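PDB 2R0T: pyridoxamine 5-phosphate-dependent dehydrase from Escherichia coli, which catalyses removal of the C3'-hydroxyl group from GDP-4-keto-6-deoxy-D-mannose by combined transamination and deoxygenation, a step towards the L-colitose of the lipopolysaccharide O-antigen. Local coordinates for residues E160-S165 and G182-F187; P86-S91 and V135-N140; L212-H217 and F244-Y249. The protein carries 1 engineered substitution. All blocks are in the same frame, centred on the assembly; numbering follows the deposited sequence.

Interaction 1: E160-S165 and G182-F187. With PGU (N-({3-hydroxy-2-methyl-5-[(phosphonooxy)methyl]pyridin-4-yl}methyl)-L-glutamic acid), chain C.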
loop_
_atom_site.group_PDB
_atom_site.type_symbol
_atom_site.label_atom_id
_atom_site.label_comp_id
_atom_site.label_asym_id
_atom_site.label_seq_id
_atom_site.Cartn_x
_atom_site.Cartn_y
_atom_site.Cartn_z
ATOM N N GLU A 160 -4.320 -18.002 6.241
ATOM C CA GLU A 160 -2.943 -18.398 5.979
ATOM C C GLU A 160 -2.127 -17.262 5.409
ATOM O O GLU A 160 -2.515 -16.713 4.362
ATOM C CB GLU A 160 -2.846 -19.497 4.890
ATOM C CG GLU A 160 -3.521 -20.847 5.219
ATOM C CD GLU A 160 -3.449 -21.818 4.041
ATOM O OE1 GLU A 160 -2.318 -22.316 3.758
ATOM O OE2 GLU A 160 -4.491 -22.029 3.363
ATOM N N ASP A 161 -0.956 -17.002 6.011
ATOM C CA ASP A 161 0.063 -16.173 5.351
ATOM C C ASP A 161 0.956 -17.240 4.619
ATOM O O ASP A 161 1.654 -18.077 5.233
ATOM C CB ASP A 161 0.883 -15.335 6.314
ATOM C CG ASP A 161 2.002 -14.579 5.614
ATOM O OD1 ASP A 161 2.363 -14.841 4.448
ATOM O OD2 ASP A 161 2.579 -13.724 6.292
ATOM N N ASN A 162 0.834 -17.281 3.296
ATOM C CA ASN A 162 1.570 -18.249 2.488
ATOM C C ASN A 162 2.627 -17.502 1.695
ATOM O O ASN A 162 2.910 -17.851 0.547
ATOM C CB ASN A 162 0.618 -18.958 1.516
ATOM C CG ASN A 162 1.121 -20.293 1.136
ATOM O OD1 ASN A 162 1.569 -21.063 1.995
ATOM N ND2 ASN A 162 1.127 -20.569 -0.177
ATOM N N CYS A 163 3.145 -16.415 2.244
ATOM C CA CYS A 163 4.100 -15.644 1.446
ATOM C C CYS A 163 5.432 -16.305 1.140
ATOM O O CYS A 163 6.184 -15.861 0.263
ATOM C CB CYS A 163 4.282 -14.270 2.074
ATOM S SG CYS A 163 2.767 -13.297 1.795
ATOM N N GLU A 164 5.744 -17.332 1.919
ATOM C CA GLU A 164 6.999 -18.124 1.765
ATOM C C GLU A 164 6.823 -19.534 1.203
ATOM O O GLU A 164 7.804 -20.274 1.058
ATOM C CB GLU A 164 7.728 -18.250 3.128
ATOM C CG GLU A 164 8.002 -16.912 3.772
ATOM C CD GLU A 164 8.791 -16.985 5.088
ATOM O OE1 GLU A 164 8.991 -18.101 5.616
ATOM O OE2 GLU A 164 9.206 -15.912 5.582
ATOM N N SER A 165 5.568 -19.942 1.028
ATOM C CA SER A 165 5.249 -21.319 0.643
ATOM C C SER A 165 4.443 -21.485 -0.637
ATOM O O SER A 165 3.662 -22.421 -0.766
ATOM C CB SER A 165 4.567 -21.992 1.832
ATOM O OG SER A 165 5.571 -22.092 2.854
ATOM N N GLY A 182 -5.962 -16.785 1.862
ATOM C CA GLY A 182 -4.586 -17.210 1.956
ATOM C C GLY A 182 -3.867 -16.079 1.240
ATOM O O GLY A 182 -4.356 -15.657 0.200
ATOM N N THR A 183 -2.733 -15.591 1.750
ATOM C CA THR A 183 -1.996 -14.538 0.997
ATOM C C THR A 183 -0.680 -15.059 0.332
ATOM O O THR A 183 -0.046 -16.024 0.813
ATOM C CB THR A 183 -1.713 -13.292 1.884
ATOM O OG1 THR A 183 -0.944 -13.719 3.005
ATOM C CG2 THR A 183 -2.995 -12.599 2.364
ATOM N N PHE A 184 -0.242 -14.422 -0.762
ATOM C CA PHE A 184 1.009 -14.793 -1.469
ATOM C C PHE A 184 1.838 -13.556 -1.763
ATOM O O PHE A 184 1.309 -12.420 -1.894
ATOM C CB PHE A 184 0.745 -15.456 -2.840
ATOM C CG PHE A 184 0.029 -16.786 -2.748
ATOM C CD1 PHE A 184 -1.320 -16.849 -2.390
ATOM C CD2 PHE A 184 0.706 -17.970 -3.010
ATOM C CE1 PHE A 184 -1.990 -18.080 -2.289
ATOM C CE2 PHE A 184 0.068 -19.208 -2.907
ATOM C CZ PHE A 184 -1.282 -19.250 -2.547
ATOM N N SER A 185 3.116 -13.790 -2.045
ATOM C CA SER A 185 3.993 -12.652 -2.331
ATOM C C SER A 185 4.763 -12.927 -3.573
ATOM O O SER A 185 5.280 -14.034 -3.690
ATOM C CB SER A 185 5.007 -12.519 -1.208
ATOM O OG SER A 185 5.959 -11.529 -1.507
ATOM N N SER A 186 4.859 -11.965 -4.503
ATOM C CA SER A 186 5.772 -12.159 -5.675
ATOM C C SER A 186 6.945 -11.153 -5.682
ATOM O O SER A 186 7.449 -10.723 -6.727
ATOM C CB SER A 186 5.063 -12.174 -7.016
ATOM O OG SER A 186 4.087 -11.165 -6.954
ATOM N N PHE A 187 7.373 -10.811 -4.473
ATOM C CA PHE A 187 8.526 -9.977 -4.230
ATOM C C PHE A 187 9.763 -10.698 -4.784
ATOM O O PHE A 187 9.825 -11.938 -4.834
ATOM C CB PHE A 187 8.703 -9.734 -2.735
ATOM C CG PHE A 187 9.912 -8.896 -2.389
ATOM C CD1 PHE A 187 9.952 -7.544 -2.718
ATOM C CD2 PHE A 187 11.009 -9.455 -1.743
ATOM C CE1 PHE A 187 11.058 -6.768 -2.408
ATOM C CE2 PHE A 187 12.117 -8.689 -1.425
ATOM C CZ PHE A 187 12.129 -7.339 -1.744
HETATM N N1 PGU C . 4.528 -12.623 4.986
HETATM C C2 PGU C . 5.502 -13.502 5.035
HETATM C C2A PGU C . 5.286 -14.710 5.909
HETATM C C3 PGU C . 6.700 -13.298 4.298
HETATM O O3 PGU C . 7.724 -14.178 4.319
HETATM C C4 PGU C . 6.873 -12.123 3.542
HETATM C C4A PGU C . 8.166 -11.864 2.803
HETATM C C5 PGU C . 5.812 -11.187 3.579
HETATM C C6 PGU C . 4.652 -11.486 4.281
HETATM C C5A PGU C . 5.932 -9.859 2.886
HETATM O O4P PGU C . 5.552 -9.954 1.566
HETATM P P PGU C . 6.173 -8.753 0.767
HETATM O O1P PGU C . 5.720 -8.984 -0.747
HETATM O O2P PGU C . 7.743 -8.785 0.888
HETATM O O3P PGU C . 5.725 -7.388 1.396
HETATM N N PGU C . 9.247 -11.536 3.763
HETATM C CA PGU C . 10.486 -11.052 3.072
HETATM C CB PGU C . 10.534 -9.511 3.164
HETATM C CG PGU C . 11.213 -8.977 1.921
HETATM C CD PGU C . 10.750 -7.556 1.656
HETATM O OE1 PGU C . 11.602 -6.609 1.732
HETATM O OE2 PGU C . 9.505 -7.313 1.337
HETATM C C PGU C . 11.734 -11.628 3.787
HETATM O O PGU C . 12.867 -11.041 3.662
HETATM O OXT PGU C . 11.632 -12.675 4.539
HETATM O O HOH W 1 3.730 -16.665 -1.802
#
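The amide of N162 runs alongside the ring of F184, with the two planes 83° apart. N162 CB lies over one ring face, and ND2 reaches the rim, 3.2 Å from F184 CE2. F43 meets the F184 ring edge to face, and F47 also packs on it, while N162 OD1 takes a hydrogen bond from N136 ND2. Farther on, the F187 ring turns one face to the glutamate arm of PGU, whose CD stands 3.5 Å above the ring plane, towards the rim.

The backbones pair in parallel. T183 N donates to E160 O at 2.9 Å, nearly straight onto the carbonyl, and N162 N returns a bond to T183 O. The pairing then gives way: N162 O and S185 N are joined through a water. Here D161 OD1 accepts from C163 N (2.8 Å), an Asx turn that holds the carboxylate and swings the chain under the cofactor. C163 is small enough to slide beneath the pyridine, with CB 3.3 Å from PGU C2. S185 has OG anti to the backbone N (chi1 174°), which sends the hydroxyl to the phosphate, where it donates to O1P at 2.7 Å.

D161 OD2 stands 2.6 Å from PGU N1; T93 OG1 and N62 ND2 are hydrogen-bonded to this oxygen. A carboxylate facing the pyridine nitrogen is a hallmark of the aspartate aminotransferase fold; it probably favours a protonated nitrogen and so makes the cofactor a better electron sink.

Interaction 2: P86-S91 and V135-N140. With PGU (N-({3-hydroxy-2-methyl-5-[(phosphonooxy)methyl]pyridin-4-yl}methyl)-L-glutamic acid), chain C.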
loop_
_atom_site.group_PDB
_atom_site.type_symbol
_atom_site.label_atom_id
_atom_site.label_comp_id
_atom_site.label_asym_id
_atom_site.label_seq_id
_atom_site.Cartn_x
_atom_site.Cartn_y
_atom_site.Cartn_z
ATOM N N PRO A 86 1.575 -17.667 15.488
ATOM C CA PRO A 86 2.825 -18.289 15.910
ATOM C C PRO A 86 3.849 -17.171 16.154
ATOM O O PRO A 86 3.702 -16.038 15.667
ATOM C CB PRO A 86 3.249 -19.095 14.684
ATOM C CG PRO A 86 2.563 -18.387 13.515
ATOM C CD PRO A 86 1.318 -17.781 14.038
ATOM N N ALA A 87 4.886 -17.499 16.914
ATOM C CA ALA A 87 5.900 -16.516 17.285
ATOM C C ALA A 87 6.966 -16.143 16.257
ATOM O O ALA A 87 7.719 -15.193 16.478
ATOM C CB ALA A 87 6.580 -16.973 18.524
ATOM N N VAL A 88 7.047 -16.912 15.170
ATOM C CA VAL A 88 8.026 -16.722 14.105
ATOM C C VAL A 88 7.343 -16.487 12.756
ATOM O O VAL A 88 6.569 -17.343 12.309
ATOM C CB VAL A 88 8.974 -17.941 13.964
ATOM C CG1 VAL A 88 10.028 -17.699 12.871
ATOM C CG2 VAL A 88 9.682 -18.201 15.300
ATOM N N SER A 89 7.610 -15.321 12.163
ATOM C CA SER A 89 7.085 -14.936 10.847
ATOM C C SER A 89 7.666 -13.567 10.550
ATOM O O SER A 89 8.325 -12.991 11.413
ATOM C CB SER A 89 5.553 -14.806 10.919
ATOM O OG SER A 89 5.024 -14.738 9.609
ATOM N N TRP A 90 7.352 -13.052 9.358
ATOM C CA TRP A 90 7.667 -11.683 8.962
ATOM C C TRP A 90 6.810 -10.657 9.758
ATOM O O TRP A 90 5.652 -10.895 10.232
ATOM C CB TRP A 90 7.398 -11.495 7.465
ATOM C CG TRP A 90 7.963 -10.207 6.965
ATOM C CD1 TRP A 90 7.294 -9.135 6.440
ATOM C CD2 TRP A 90 9.333 -9.849 7.005
ATOM N NE1 TRP A 90 8.193 -8.123 6.120
ATOM C CE2 TRP A 90 9.447 -8.558 6.463
ATOM C CE3 TRP A 90 10.485 -10.520 7.423
ATOM C CZ2 TRP A 90 10.655 -7.906 6.395
ATOM C CZ3 TRP A 90 11.690 -9.912 7.270
ATOM C CH2 TRP A 90 11.772 -8.602 6.781
ATOM N N SER A 91 7.418 -9.503 9.980
ATOM C CA SER A 91 6.717 -8.479 10.709
ATOM C C SER A 91 5.281 -8.185 10.214
ATOM O O SER A 91 4.368 -7.934 11.005
ATOM C CB SER A 91 7.566 -7.185 10.719
ATOM O OG SER A 91 7.675 -6.590 9.430
ATOM N N VAL A 135 1.003 -19.487 9.345
ATOM C CA VAL A 135 1.986 -19.049 8.373
ATOM C C VAL A 135 2.644 -20.343 7.905
ATOM O O VAL A 135 3.012 -21.116 8.772
ATOM C CB VAL A 135 3.024 -18.156 9.098
ATOM C CG1 VAL A 135 4.193 -17.793 8.187
ATOM C CG2 VAL A 135 2.375 -16.874 9.637
ATOM N N ASN A 136 2.737 -20.648 6.599
ATOM C CA ASN A 136 3.459 -21.848 6.204
ATOM C C ASN A 136 4.891 -21.407 6.114
ATOM O O ASN A 136 5.204 -20.567 5.297
ATOM C CB ASN A 136 2.904 -22.324 4.884
ATOM C CG ASN A 136 1.460 -22.610 5.038
ATOM O OD1 ASN A 136 1.107 -23.358 5.960
ATOM N ND2 ASN A 136 0.612 -21.933 4.289
ATOM N N LEU A 137 5.713 -21.876 7.044
ATOM C CA LEU A 137 7.096 -21.419 7.106
ATOM C C LEU A 137 8.128 -22.080 6.202
ATOM O O LEU A 137 8.279 -23.293 6.201
ATOM C CB LEU A 137 7.600 -21.318 8.559
ATOM C CG LEU A 137 8.542 -20.116 8.869
ATOM C CD1 LEU A 137 7.802 -18.845 9.165
ATOM C CD2 LEU A 137 9.510 -20.385 10.048
ATOM N N LEU A 138 8.819 -21.238 5.439
ATOM C CA LEU A 138 9.914 -21.610 4.554
ATOM C C LEU A 138 9.550 -22.598 3.477
ATOM O O LEU A 138 10.448 -23.279 2.962
ATOM C CB LEU A 138 11.088 -22.188 5.367
ATOM C CG LEU A 138 11.603 -21.253 6.469
ATOM C CD1 LEU A 138 12.774 -21.807 7.185
ATOM C CD2 LEU A 138 12.007 -19.883 5.996
ATOM N N GLY A 139 8.256 -22.686 3.162
ATOM C CA GLY A 139 7.760 -23.562 2.110
ATOM C C GLY A 139 7.025 -24.764 2.681
ATOM O O GLY A 139 6.435 -25.546 1.946
ATOM N N ASN A 140 7.095 -24.905 3.999
ATOM C CA ASN A 140 6.537 -26.053 4.714
ATOM C C ASN A 140 5.064 -25.816 5.162
ATOM O O ASN A 140 4.799 -24.916 5.970
ATOM C CB ASN A 140 7.448 -26.338 5.910
ATOM C CG ASN A 140 7.375 -27.773 6.363
ATOM O OD1 ASN A 140 7.042 -28.661 5.583
ATOM N ND2 ASN A 140 7.684 -28.012 7.626
HETATM N N1 PGU C . 4.528 -12.623 4.986
HETATM C C2 PGU C . 5.502 -13.502 5.035
HETATM C C2A PGU C . 5.286 -14.710 5.909
HETATM C C3 PGU C . 6.700 -13.298 4.298
HETATM O O3 PGU C . 7.724 -14.178 4.319
HETATM C C4 PGU C . 6.873 -12.123 3.542
HETATM C C4A PGU C . 8.166 -11.864 2.803
HETATM C C5 PGU C . 5.812 -11.187 3.579
HETATM C C6 PGU C . 4.652 -11.486 4.281
HETATM C C5A PGU C . 5.932 -9.859 2.886
HETATM O O4P PGU C . 5.552 -9.954 1.566
HETATM P P PGU C . 6.173 -8.753 0.767
HETATM O O1P PGU C . 5.720 -8.984 -0.747
HETATM O O2P PGU C . 7.743 -8.785 0.888
HETATM O O3P PGU C . 5.725 -7.388 1.396
HETATM N N PGU C . 9.247 -11.536 3.763
HETATM C CA PGU C . 10.486 -11.052 3.072
HETATM C CB PGU C . 10.534 -9.511 3.164
HETATM C CG PGU C . 11.213 -8.977 1.921
HETATM C CD PGU C . 10.750 -7.556 1.656
HETATM O OE1 PGU C . 11.602 -6.609 1.732
HETATM O OE2 PGU C . 9.505 -7.313 1.337
HETATM C C PGU C . 11.734 -11.628 3.787
HETATM O O PGU C . 12.867 -11.041 3.662
HETATM O OXT PGU C . 11.632 -12.675 4.539
#
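S89 OG faces both methyl groups of V135, 3.4 Å from CG2 and almost as near CG1, while its hydrogen bond is made with T93 OG1 at the start of helix 91-99. The hydroxyl is thus satisfied within a largely apolar contact. Serine suits the place because it is small and can turn its polar end towards the helix. Its torsion, with OG anti to the backbone N (chi1 -167°), also leaves the oxygen 3.7 Å from the C2A methyl of PGU, which V135 CG1 approaches from the neighbouring strand end.

No hydrogen bond links the two segments; apolar carbons make the contact. P86 CG touches V135 CG2 at 4.2 Å. Beyond it V88 and L137 cross at about a right angle, with CG1 of V88 3.9 Å from CD2 of L137. L137 opens a type I' turn, closed by N140 N to L137 O (3.0 Å); L138 and G139 both have positive phi, as such a turn requires.

W90 covers the cofactor. Its CB lies 3.7 Å from PGU C2, and one indole face carries CB of the glutamate arm, with S91 OG over the opposite face. H217 of the second subunit meets the indole as well. V135 CG1 and the hydroxyl of S89 border the C2A methyl, while W90 CB and C163 CB lie on opposite faces of the pyridine, which is therefore held from both sides.

Interaction 3: L212-H217 and F244-Y249. With PGU (N-({3-hydroxy-2-methyl-5-[(phosphonooxy)methyl]pyridin-4-yl}methyl)-L-glutamic acid), chain D.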
loop_
_atom_site.group_PDB
_atom_site.type_symbol
_atom_site.label_atom_id
_atom_site.label_comp_id
_atom_site.label_asym_id
_atom_site.label_seq_id
_atom_site.Cartn_x
_atom_site.Cartn_y
_atom_site.Cartn_z
ATOM N N LEU A 212 -12.116 -6.504 -3.715
ATOM C CA LEU A 212 -12.098 -5.694 -4.941
ATOM C C LEU A 212 -12.278 -4.219 -4.695
ATOM O O LEU A 212 -11.817 -3.356 -5.451
ATOM C CB LEU A 212 -13.241 -6.127 -5.878
ATOM C CG LEU A 212 -12.992 -7.423 -6.655
ATOM C CD1 LEU A 212 -14.176 -7.868 -7.541
ATOM C CD2 LEU A 212 -11.716 -7.318 -7.475
ATOM N N CYS A 213 -13.069 -3.949 -3.665
ATOM C CA CYS A 213 -13.429 -2.608 -3.265
ATOM C C CYS A 213 -12.345 -1.918 -2.375
ATOM O O CYS A 213 -11.948 -0.760 -2.631
ATOM C CB CYS A 213 -14.816 -2.723 -2.587
ATOM S SG CYS A 213 -15.546 -1.181 -1.966
ATOM N N ILE A 214 -11.886 -2.581 -1.306
ATOM C CA ILE A 214 -10.943 -1.900 -0.423
ATOM C C ILE A 214 -9.545 -1.828 -1.009
ATOM O O ILE A 214 -8.683 -1.108 -0.514
ATOM C CB ILE A 214 -10.963 -2.471 1.003
ATOM C CG1 ILE A 214 -10.547 -3.955 1.000
ATOM C CG2 ILE A 214 -12.296 -2.102 1.677
ATOM C CD1 ILE A 214 -10.349 -4.608 2.397
ATOM N N ARG A 215 -9.330 -2.562 -2.108
ATOM C CA ARG A 215 -8.016 -2.522 -2.806
ATOM C C ARG A 215 -7.853 -1.194 -3.519
ATOM O O ARG A 215 -6.746 -0.732 -3.784
ATOM C CB ARG A 215 -7.841 -3.641 -3.867
ATOM C CG ARG A 215 -6.690 -3.402 -4.917
ATOM C CD ARG A 215 -6.550 -4.568 -5.915
ATOM N NE ARG A 215 -7.583 -4.621 -6.964
ATOM C CZ ARG A 215 -7.683 -5.554 -7.915
ATOM N NH1 ARG A 215 -6.778 -6.530 -8.015
ATOM N NH2 ARG A 215 -8.700 -5.500 -8.779
ATOM N N ALA A 216 -8.958 -0.553 -3.837
ATOM C CA ALA A 216 -8.799 0.643 -4.607
ATOM C C ALA A 216 -9.815 1.664 -4.276
ATOM O O ALA A 216 -10.839 1.666 -4.933
ATOM C CB ALA A 216 -8.975 0.300 -6.097
ATOM N N HIS A 217 -9.493 2.565 -3.355
ATOM C CA HIS A 217 -10.325 3.710 -3.055
ATOM C C HIS A 217 -11.665 3.505 -2.383
ATOM O O HIS A 217 -12.358 4.512 -2.139
ATOM C CB HIS A 217 -10.500 4.563 -4.329
ATOM C CG HIS A 217 -9.196 4.896 -5.001
ATOM N ND1 HIS A 217 -8.261 5.724 -4.423
ATOM C CD2 HIS A 217 -8.664 4.503 -6.184
ATOM C CE1 HIS A 217 -7.198 5.807 -5.201
ATOM N NE2 HIS A 217 -7.419 5.086 -6.284
ATOM N N PHE A 244 -18.572 5.913 -2.726
ATOM C CA PHE A 244 -17.557 5.224 -1.930
ATOM C C PHE A 244 -18.247 4.470 -0.851
ATOM O O PHE A 244 -19.112 5.007 -0.199
ATOM C CB PHE A 244 -16.562 6.198 -1.358
ATOM C CG PHE A 244 -15.814 6.945 -2.419
ATOM C CD1 PHE A 244 -16.145 8.243 -2.755
ATOM C CD2 PHE A 244 -14.814 6.308 -3.128
ATOM C CE1 PHE A 244 -15.459 8.915 -3.771
ATOM C CE2 PHE A 244 -14.123 6.962 -4.128
ATOM C CZ PHE A 244 -14.432 8.293 -4.438
ATOM N N VAL A 245 -17.953 3.185 -0.728
ATOM C CA VAL A 245 -18.695 2.385 0.241
ATOM C C VAL A 245 -17.953 1.729 1.374
ATOM O O VAL A 245 -18.605 1.335 2.351
ATOM C CB VAL A 245 -19.617 1.376 -0.443
ATOM C CG1 VAL A 245 -20.388 2.122 -1.557
ATOM C CG2 VAL A 245 -18.783 0.244 -1.067
ATOM N N LEU A 246 -16.638 1.561 1.233
ATOM C CA LEU A 246 -15.878 0.973 2.337
ATOM C C LEU A 246 -14.655 1.819 2.386
ATOM O O LEU A 246 -14.265 2.467 1.400
ATOM C CB LEU A 246 -15.494 -0.483 2.111
ATOM C CG LEU A 246 -16.623 -1.526 2.252
ATOM C CD1 LEU A 246 -16.206 -2.894 1.720
ATOM C CD2 LEU A 246 -17.097 -1.675 3.702
ATOM N N PRO A 247 -14.113 1.829 3.588
ATOM C CA PRO A 247 -12.910 2.582 3.957
ATOM C C PRO A 247 -11.746 1.699 3.511
ATOM O O PRO A 247 -11.253 0.832 4.233
ATOM C CB PRO A 247 -13.018 2.703 5.499
ATOM C CG PRO A 247 -14.123 1.728 5.990
ATOM C CD PRO A 247 -14.862 1.246 4.716
ATOM N N GLY A 248 -11.315 1.909 2.285
ATOM C CA GLY A 248 -10.293 1.013 1.763
ATOM C C GLY A 248 -8.957 1.704 1.621
ATOM O O GLY A 248 -8.597 2.549 2.427
ATOM N N TYR A 249 -8.236 1.327 0.572
ATOM C CA TYR A 249 -6.905 1.818 0.286
ATOM C C TYR A 249 -6.725 1.891 -1.215
ATOM O O TYR A 249 -7.596 1.520 -2.002
ATOM C CB TYR A 249 -5.900 0.773 0.787
ATOM C CG TYR A 249 -5.956 0.508 2.291
ATOM C CD1 TYR A 249 -6.782 -0.489 2.832
ATOM C CD2 TYR A 249 -5.174 1.268 3.173
ATOM C CE1 TYR A 249 -6.736 -0.766 4.224
ATOM C CE2 TYR A 249 -5.188 1.061 4.528
ATOM C CZ TYR A 249 -5.982 0.076 5.052
ATOM O OH TYR A 249 -5.964 -0.061 6.432
HETATM N N1 PGU D . -5.901 12.759 -2.718
HETATM C C2 PGU D . -6.325 13.637 -3.608
HETATM C C2A PGU D . -6.766 14.998 -3.145
HETATM C C3 PGU D . -6.372 13.371 -4.977
HETATM O O3 PGU D . -6.785 14.320 -5.839
HETATM C C4 PGU D . -5.991 12.141 -5.495
HETATM C C4A PGU D . -6.025 11.912 -7.037
HETATM C C5 PGU D . -5.624 11.185 -4.458
HETATM C C6 PGU D . -5.570 11.548 -3.116
HETATM C C5A PGU D . -5.249 9.745 -4.726
HETATM O O4P PGU D . -3.833 9.625 -4.788
HETATM P P PGU D . -3.469 8.368 -5.732
HETATM O O1P PGU D . -1.962 8.627 -6.243
HETATM O O2P PGU D . -4.513 8.325 -6.971
HETATM O O3P PGU D . -3.617 7.034 -4.876
HETATM N N PGU D . -7.356 11.365 -7.407
HETATM C CA PGU D . -7.389 10.787 -8.570
HETATM C CB PGU D . -7.595 9.274 -8.354
HETATM C CG PGU D . -6.671 8.505 -9.290
HETATM C CD PGU D . -6.652 7.031 -8.878
HETATM O OE1 PGU D . -5.700 6.587 -8.138
HETATM O OE2 PGU D . -7.574 6.246 -9.289
HETATM C C PGU D . -8.618 11.336 -9.282
HETATM O O PGU D . -9.157 10.677 -10.236
HETATM O OXT PGU D . -9.150 12.427 -8.866
#
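I214 and G248 form the tight centre of this contact: their CA atoms are 3.7 Å apart, closer than side chains on both would allow. Glycine suits the site because a beta carbon on G248 would point straight at I214. The closeness brings Y249 N to I214 O at 2.7 Å, and three residues further on H217 N donates to Y249 O at 2.6 Å. This second donor stands 42° out of the carbonyl plane rather than on a lone pair. R215 O and Y249 O come close without bonding to each other. H217 itself has a positive phi (69°), which turns the chain after the last turn of helix.

Apolar groups continue the close fit. I214 has CG2 anti to the carbonyl carbon, which lays that methyl against L246 CB at 3.6 Å, and C213 SG nestles against V245 CG2 at the same distance. R215 points away from this packing, to a salt bridge with E40 of its own chain.

Towards H217 and F244 the side chains fit less closely, although every touching residue is buried. The nearest side-chain approach, H217 CB to F244 CE2, is 4.3 Å, while the rim of the ring lies close to the backbone, with F244 CD2 3.2 Å from H217 O. The second subunit closes this end: its S91 OG and Y95 OH both bond to H217 O.

The imidazole reaches into the partner's active site. H217 NE2 makes a weak hydrogen bond to OE1 of the PGU there, 2.9 Å away. A histidine so placed is consistent with recognition of the glutamate carboxylate across the dimer interface, with each active site needing both subunits.

In the fold
From the N terminus, interaction 2 comes first: its loop leaves strand 82-86, runs through strand 103-107 and helix 118-124, and closes where strand 129-135 ends. Interaction 1 then closes a shorter loop, with a small hairpin and no helix, joining strands 157-161 and 181-185. Interaction 3 follows, tying the end of helix 205-214 to the loop before helix 255-286. The three loops stand in series, none nesting or crossing. Interactions 1 and 2 touch, their centres 10 Å apart, at the ends of parallel strands round one cofactor. Interaction 3, with centres 22 and 28 Å from theirs, serves the cofactor of the other subunit.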